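Local coordinates for putative uncharacterized protein PH0300 (Pyrococcus horikoshii, PDB 3VRH) that catalyses the ATP-dependent 2-thiolation of 5-methyluridine 54 in the T loop of tRNAs, a modification that stabilises tRNA against heat, at residues 24-27 / 28-31; 30-33 / 34-38; 205-208 / 209-213. One frame throughout, in Å; residues are numbered along the deposited sequence.

Contact 1 (24-27 / 28-31); sequences EHFK and EYFE. With ZN (zinc ion), chain B.
H25 and E28, one turn apart on a helix, lie side by side and point the same way, the imidazole and carboxylate planes only 15° apart. E28 OE1 sits 3.4 Å from H25 CD2, while E28 OE2 forms a salt bridge with R32. Metal binding uses the other side of the imidazole: H25 ND1 holds a zinc ion at 2.2 Å, joined by the thiolates of C3, C6 and C22. Histidine suits the place because its imidazole offers ND1 as a ring-nitrogen ligand, completing the Cys3His site.

A salt bridge lies within residues 24-27. K27 NZ meets E24 OE2 at 2.9 Å on the syn side of the carboxylate, for which the lysine chain bends at chi3 (56°).

The apolar contacts belong to aromatics suited to a buried face. F26 CD1 touches Y29 CD1 at 4.0 Å, and F26 CZ approaches F30 CD2 at 4.2 Å. Beneath them run regular helical hydrogen bonds, including F30 N to F26 O at 2.8 Å.

F26 and Y29 pack on strand 12-14, with Y29 also touching strand 19-21; F26 and F30 meet helix 201-211, and F30 reaches helix 58-69 as well.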
loop_
_atom_site.group_PDB
_atom_site.type_symbol
_atom_site.label_atom_id
_atom_site.label_comp_id
_atom_site.label_asym_id
_atom_site.label_seq_id
_atom_site.Cartn_x
_atom_site.Cartn_y
_atom_site.Cartn_z
ATOM N N GLU A 24 34.090 -11.639 5.135
ATOM C CA GLU A 24 34.769 -11.107 3.956
ATOM C C GLU A 24 33.986 -11.362 2.687
ATOM O O GLU A 24 33.932 -10.507 1.802
ATOM C CB GLU A 24 36.185 -11.663 3.842
ATOM C CG GLU A 24 37.140 -11.072 4.870
ATOM C CD GLU A 24 37.256 -9.556 4.754
ATOM O OE1 GLU A 24 37.356 -9.047 3.611
ATOM O OE2 GLU A 24 37.235 -8.873 5.803
ATOM N N HIS A 25 33.368 -12.537 2.597
ATOM C CA HIS A 25 32.555 -12.863 1.432
ATOM C C HIS A 25 31.229 -12.121 1.439
ATOM O O HIS A 25 30.644 -11.898 0.377
ATOM C CB HIS A 25 32.348 -14.377 1.263
ATOM C CG HIS A 25 33.501 -15.055 0.603
ATOM N ND1 HIS A 25 34.329 -15.923 1.272
ATOM C CD2 HIS A 25 34.017 -14.933 -0.643
ATOM C CE1 HIS A 25 35.286 -16.339 0.466
ATOM N NE2 HIS A 25 35.123 -15.750 -0.705
ATOM N N PHE A 26 30.755 -11.741 2.627
ATOM C CA PHE A 26 29.587 -10.873 2.702
ATOM C C PHE A 26 29.914 -9.472 2.179
ATOM O O PHE A 26 29.146 -8.900 1.399
ATOM C CB PHE A 26 29.049 -10.766 4.130
ATOM C CG PHE A 26 28.037 -9.676 4.295
ATOM C CD1 PHE A 26 26.794 -9.767 3.669
ATOM C CD2 PHE A 26 28.330 -8.547 5.042
ATOM C CE1 PHE A 26 25.857 -8.755 3.806
ATOM C CE2 PHE A 26 27.398 -7.527 5.183
ATOM C CZ PHE A 26 26.159 -7.629 4.563
ATOM N N LYS A 27 31.048 -8.924 2.630
ATOM C CA LYS A 27 31.508 -7.607 2.181
ATOM C C LYS A 27 31.553 -7.581 0.664
ATOM O O LYS A 27 31.021 -6.668 0.023
ATOM C CB LYS A 27 32.888 -7.287 2.770
ATOM C CG LYS A 27 32.803 -6.737 4.194
ATOM C CD LYS A 27 34.103 -6.884 4.999
ATOM C CE LYS A 27 35.303 -6.256 4.324
ATOM N NZ LYS A 27 36.472 -6.160 5.275
ATOM N N GLU A 28 32.170 -8.619 0.104
ATOM C CA GLU A 28 32.290 -8.782 -1.341
ATOM C C GLU A 28 30.929 -8.863 -2.029
ATOM O O GLU A 28 30.685 -8.173 -3.025
ATOM C CB GLU A 28 33.129 -10.026 -1.651
ATOM C CG GLU A 28 33.223 -10.352 -3.130
ATOM C CD GLU A 28 34.255 -11.442 -3.448
ATOM O OE1 GLU A 28 34.716 -12.149 -2.521
ATOM O OE2 GLU A 28 34.606 -11.587 -4.641
ATOM N N TYR A 29 30.038 -9.694 -1.495
ATOM C CA TYR A 29 28.675 -9.763 -2.024
ATOM C C TYR A 29 28.012 -8.379 -2.011
ATOM O O TYR A 29 27.378 -7.960 -2.991
ATOM C CB TYR A 29 27.851 -10.790 -1.236
ATOM C CG TYR A 29 26.356 -10.549 -1.217
ATOM C CD1 TYR A 29 25.783 -9.747 -0.235
ATOM C CD2 TYR A 29 25.517 -11.137 -2.163
ATOM C CE1 TYR A 29 24.424 -9.513 -0.203
ATOM C CE2 TYR A 29 24.140 -10.917 -2.141
ATOM C CZ TYR A 29 23.600 -10.104 -1.150
ATOM O OH TYR A 29 22.247 -9.850 -1.089
ATOM N N PHE A 30 28.187 -7.649 -0.917
ATOM C CA PHE A 30 27.490 -6.371 -0.766
ATOM C C PHE A 30 28.028 -5.364 -1.775
ATOM O O PHE A 30 27.267 -4.654 -2.447
ATOM C CB PHE A 30 27.662 -5.855 0.662
ATOM C CG PHE A 30 26.837 -4.636 0.992
ATOM C CD1 PHE A 30 27.330 -3.366 0.761
ATOM C CD2 PHE A 30 25.590 -4.763 1.612
ATOM C CE1 PHE A 30 26.590 -2.243 1.093
ATOM C CE2 PHE A 30 24.848 -3.633 1.940
ATOM C CZ PHE A 30 25.361 -2.374 1.678
ATOM N N GLU A 31 29.346 -5.323 -1.883
ATOM C CA GLU A 31 30.012 -4.409 -2.797
ATOM C C GLU A 31 29.675 -4.729 -4.256
ATOM O O GLU A 31 29.442 -3.826 -5.071
ATOM C CB GLU A 31 31.531 -4.451 -2.548
ATOM C CG GLU A 31 31.958 -3.841 -1.203
ATOM C CD GLU A 31 33.208 -4.507 -0.607
ATOM O OE1 GLU A 31 33.437 -4.377 0.617
ATOM O OE2 GLU A 31 33.948 -5.173 -1.356
HETATM ZN ZN ZN B . 33.847 -17.127 3.081
#

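Contact 2 (30-33 / 34-38); sequences FERK and VSRTI
R36 lays its guanidinium over the side chain of R32, one turn earlier on the helix, so that R32 CB stands 3.9 Å from R36 CZ, over the centre of one face of the flat group. R36 is carried back by a first torsion that sets CG anti to its carbonyl carbon (chi1 -70°), with the chain extended from there to NE. The two guanidinium planes are inclined by 44°, and R32 NH1 and R36 NH2 come within 4.2 Å of each other. That approach of like charges is probably eased by E28, whose carboxylate forms a salt bridge with R32 NH2. Long, flexible arginines suit this exposed face, where their methylene groups can pack while the charged ends meet solvent or an acid.

On the buried face the contact is apolar. V34 CG2 touches F30 CE1 at 3.9 Å, and the same methyl lies 3.3 Å from F30 O. A branched valine fits here because its short branch lies against F30 CE1 while staying close to the helix.

The backbone that positions these groups is regularly hydrogen-bonded: R36 N to R32 O measures 2.7 Å and V34 N to F30 O 3.0 Å. K33 O accepts the amide of T37 at 2.9 Å. The threonine hydroxyl OG1 also lies 3.0 Å from K33 O and is hydrogen-bonded to E198; one bond from CB, it stays close enough to the backbone to sit by K33 O while meeting the acid. The K33 side chain extends outward, and its NZ is hydrogen-bonded to the hydroxyl of Y29.

F30, V34 and I38 line the side of helix 23-40 that faces helix 58-69, meeting V62, V66 and L67, while F30 also rests against E203 and V204 of helix 201-211.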
loop_
_atom_site.group_PDB
_atom_site.type_symbol
_atom_site.label_atom_id
_atom_site.label_comp_id
_atom_site.label_asym_id
_atom_site.label_seq_id
_atom_site.Cartn_x
_atom_site.Cartn_y
_atom_site.Cartn_z
ATOM N N PHE A 30 28.187 -7.649 -0.917
ATOM C CA PHE A 30 27.490 -6.371 -0.766
ATOM C C PHE A 30 28.028 -5.364 -1.775
ATOM O O PHE A 30 27.267 -4.654 -2.447
ATOM C CB PHE A 30 27.662 -5.855 0.662
ATOM C CG PHE A 30 26.837 -4.636 0.992
ATOM C CD1 PHE A 30 27.330 -3.366 0.761
ATOM C CD2 PHE A 30 25.590 -4.763 1.612
ATOM C CE1 PHE A 30 26.590 -2.243 1.093
ATOM C CE2 PHE A 30 24.848 -3.633 1.940
ATOM C CZ PHE A 30 25.361 -2.374 1.678
ATOM N N GLU A 31 29.346 -5.323 -1.883
ATOM C CA GLU A 31 30.012 -4.409 -2.797
ATOM C C GLU A 31 29.675 -4.729 -4.256
ATOM O O GLU A 31 29.442 -3.826 -5.071
ATOM C CB GLU A 31 31.531 -4.451 -2.548
ATOM C CG GLU A 31 31.958 -3.841 -1.203
ATOM C CD GLU A 31 33.208 -4.507 -0.607
ATOM O OE1 GLU A 31 33.437 -4.377 0.617
ATOM O OE2 GLU A 31 33.948 -5.173 -1.356
ATOM N N ARG A 32 29.633 -6.018 -4.583
ATOM C CA ARG A 32 29.220 -6.434 -5.925
ATOM C C ARG A 32 27.781 -6.039 -6.235
ATOM O O ARG A 32 27.498 -5.510 -7.308
ATOM C CB ARG A 32 29.360 -7.943 -6.087
ATOM C CG ARG A 32 30.782 -8.418 -6.158
ATOM C CD ARG A 32 30.848 -9.939 -6.102
ATOM N NE ARG A 32 32.214 -10.426 -6.268
ATOM C CZ ARG A 32 32.800 -10.605 -7.445
ATOM N NH1 ARG A 32 32.137 -10.343 -8.568
ATOM N NH2 ARG A 32 34.049 -11.051 -7.502
ATOM N N LYS A 33 26.872 -6.306 -5.302
ATOM C CA LYS A 33 25.470 -5.929 -5.497
ATOM C C LYS A 33 25.326 -4.427 -5.770
ATOM O O LYS A 33 24.606 -4.010 -6.673
ATOM C CB LYS A 33 24.634 -6.320 -4.286
ATOM C CG LYS A 33 23.130 -6.163 -4.500
ATOM C CD LYS A 33 22.353 -7.113 -3.585
ATOM C CE LYS A 33 21.365 -7.992 -4.369
ATOM N NZ LYS A 33 20.642 -9.010 -3.505
ATOM N N VAL A 34 26.033 -3.612 -4.996
ATOM C CA VAL A 34 25.937 -2.171 -5.180
ATOM C C VAL A 34 26.491 -1.798 -6.557
ATOM O O VAL A 34 25.915 -0.981 -7.280
ATOM C CB VAL A 34 26.684 -1.401 -4.062
ATOM C CG1 VAL A 34 26.726 0.083 -4.374
ATOM C CG2 VAL A 34 26.003 -1.638 -2.709
ATOM N N SER A 35 27.610 -2.414 -6.913
ATOM C CA SER A 35 28.191 -2.215 -8.237
ATOM C C SER A 35 27.214 -2.622 -9.355
ATOM O O SER A 35 27.060 -1.923 -10.356
ATOM C CB SER A 35 29.476 -3.012 -8.361
ATOM O OG SER A 35 30.032 -2.762 -9.620
ATOM N N ARG A 36 26.549 -3.753 -9.163
ATOM C CA ARG A 36 25.511 -4.206 -10.095
ATOM C C ARG A 36 24.385 -3.191 -10.237
ATOM O O ARG A 36 23.896 -2.949 -11.340
ATOM C CB ARG A 36 24.963 -5.566 -9.666
ATOM C CG ARG A 36 25.988 -6.692 -9.858
ATOM C CD ARG A 36 25.669 -7.963 -9.052
ATOM N NE ARG A 36 26.748 -8.947 -9.191
ATOM C CZ ARG A 36 26.916 -10.007 -8.402
ATOM N NH1 ARG A 36 26.073 -10.236 -7.399
ATOM N NH2 ARG A 36 27.934 -10.838 -8.613
ATOM N N THR A 37 24.005 -2.574 -9.124
ATOM C CA THR A 37 22.955 -1.561 -9.131
ATOM C C THR A 37 23.347 -0.319 -9.901
ATOM O O THR A 37 22.554 0.196 -10.689
ATOM C CB THR A 37 22.557 -1.140 -7.704
ATOM O OG1 THR A 37 22.110 -2.292 -6.991
ATOM C CG2 THR A 37 21.442 -0.109 -7.743
ATOM N N ILE A 38 24.568 0.165 -9.675
ATOM C CA ILE A 38 25.061 1.327 -10.390
ATOM C C ILE A 38 25.061 1.069 -11.903
ATOM O O ILE A 38 24.618 1.903 -12.688
ATOM C CB ILE A 38 26.474 1.692 -9.920
ATOM C CG1 ILE A 38 26.444 2.090 -8.441
ATOM C CG2 ILE A 38 27.061 2.805 -10.793
ATOM C CD1 ILE A 38 27.825 2.183 -7.817
#

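Contact 3 (205-208 / 209-213); sequences VAYA and LAVGL
V211 crosses the Y207 ring obliquely and sets its CG1 methyl over one face, 4.2 Å from the ring centroid and 28° off the normal, a CH-pi contact. The methyl bears on the outer part of the ring, 3.8 Å from Y207 CE1. With CG1 anti to its carbonyl carbon (chi1 -66°), V211 directs this branch at the tyrosine while CG2 takes the crowded position near Y207 O. A tyrosine fits here because its ring gives the methyl a broad surface and its hydroxyl still reaches E31, to which it is hydrogen-bonded.

V205 and L209 instead run alongside each other, pointing the same way, with V205 CG1 and L209 CD1 3.7 Å apart.

At the helix end the chain closes in a Schellman motif. L213 N reaches back to A208 O at 2.9 Å, and G212 N makes a weak second bond to L209 O at 3.4 Å. G212 turns the chain with a positive phi of 78°, easily adopted without a side chain. The small A208 lets L213 fold over it, their CB atoms 4.1 Å apart.

Y207 and V211 pack on both helix 23-40 and helix 58-69, Y207 stacking with F30 of the former; L213 lies against helix 87-101.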
loop_
_atom_site.group_PDB
_atom_site.type_symbol
_atom_site.label_atom_id
_atom_site.label_comp_id
_atom_site.label_asym_id
_atom_site.label_seq_id
_atom_site.Cartn_x
_atom_site.Cartn_y
_atom_site.Cartn_z
ATOM N N VAL A 205 23.105 -2.656 7.887
ATOM C CA VAL A 205 23.563 -2.841 9.262
ATOM C C VAL A 205 24.737 -3.820 9.329
ATOM O O VAL A 205 25.783 -3.510 9.915
ATOM C CB VAL A 205 22.436 -3.321 10.207
ATOM C CG1 VAL A 205 23.026 -3.763 11.561
ATOM C CG2 VAL A 205 21.410 -2.213 10.408
ATOM N N ALA A 206 24.586 -4.982 8.704
ATOM C CA ALA A 206 25.654 -5.973 8.740
ATOM C C ALA A 206 26.962 -5.478 8.092
ATOM O O ALA A 206 28.066 -5.812 8.533
ATOM C CB ALA A 206 25.185 -7.287 8.118
ATOM N N TYR A 207 26.840 -4.670 7.049
ATOM C CA TYR A 207 28.027 -4.200 6.366
ATOM C C TYR A 207 28.795 -3.187 7.206
ATOM O O TYR A 207 30.005 -3.308 7.363
ATOM C CB TYR A 207 27.682 -3.616 5.001
ATOM C CG TYR A 207 28.910 -3.293 4.187
ATOM C CD1 TYR A 207 29.492 -2.034 4.244
ATOM C CD2 TYR A 207 29.502 -4.255 3.384
ATOM C CE1 TYR A 207 30.635 -1.733 3.502
ATOM C CE2 TYR A 207 30.637 -3.970 2.639
ATOM C CZ TYR A 207 31.199 -2.705 2.698
ATOM O OH TYR A 207 32.328 -2.409 1.962
ATOM N N ALA A 208 28.094 -2.187 7.733
ATOM C CA ALA A 208 28.698 -1.193 8.616
ATOM C C ALA A 208 29.476 -1.833 9.757
ATOM O O ALA A 208 30.577 -1.421 10.082
ATOM C CB ALA A 208 27.640 -0.280 9.186
ATOM N N LEU A 209 28.882 -2.833 10.378
ATOM C CA LEU A 209 29.499 -3.471 11.524
ATOM C C LEU A 209 30.716 -4.253 11.065
ATOM O O LEU A 209 31.723 -4.297 11.764
ATOM C CB LEU A 209 28.482 -4.365 12.241
ATOM C CG LEU A 209 27.232 -3.529 12.586
ATOM C CD1 LEU A 209 26.158 -4.301 13.373
ATOM C CD2 LEU A 209 27.630 -2.209 13.296
ATOM N N ALA A 210 30.630 -4.836 9.873
ATOM C CA ALA A 210 31.744 -5.611 9.335
ATOM C C ALA A 210 32.948 -4.728 9.045
ATOM O O ALA A 210 34.076 -5.133 9.269
ATOM C CB ALA A 210 31.328 -6.382 8.095
ATOM N N VAL A 211 32.714 -3.510 8.568
ATOM C CA VAL A 211 33.832 -2.638 8.225
ATOM C C VAL A 211 34.201 -1.658 9.344
ATOM O O VAL A 211 35.060 -0.809 9.157
ATOM C CB VAL A 211 33.601 -1.866 6.908
ATOM C CG1 VAL A 211 33.557 -2.831 5.726
ATOM C CG2 VAL A 211 32.323 -1.031 6.981
ATOM N N GLY A 212 33.551 -1.771 10.500
ATOM C CA GLY A 212 33.933 -0.961 11.645
ATOM C C GLY A 212 33.434 0.472 11.593
ATOM O O GLY A 212 33.991 1.355 12.250
ATOM N N LEU A 213 32.380 0.704 10.818
ATOM C CA LEU A 213 31.706 1.990 10.813
ATOM C C LEU A 213 30.795 2.118 12.036
ATOM O O LEU A 213 30.002 1.231 12.320
ATOM C CB LEU A 213 30.898 2.173 9.522
ATOM C CG LEU A 213 31.653 2.609 8.264
ATOM C CD1 LEU A 213 30.784 2.304 7.035
ATOM C CD2 LEU A 213 32.025 4.103 8.323
#

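Overall arrangement
Contacts 1 and 2 follow each other on helix 23-40, their centres about 10 Å apart and F30 and E31 common to both. Contact 3 comes much later, at the end of helix 201-211. Its centre lies about 11 Å from that of contact 1 and about 16 Å from that of contact 2. The two helices meet where E31 OE1 lies 2.6 Å from Y207 OH, probably hydrogen-bonded. Helix 23-40 begins at the N-terminal zinc site and runs on against helix 58-69 of the PP-loop region, to which helix 201-211 also belongs. Packing among these three helices, around F30, E31 and Y207, joins the zinc-binding N-terminal part to the PP-loop region.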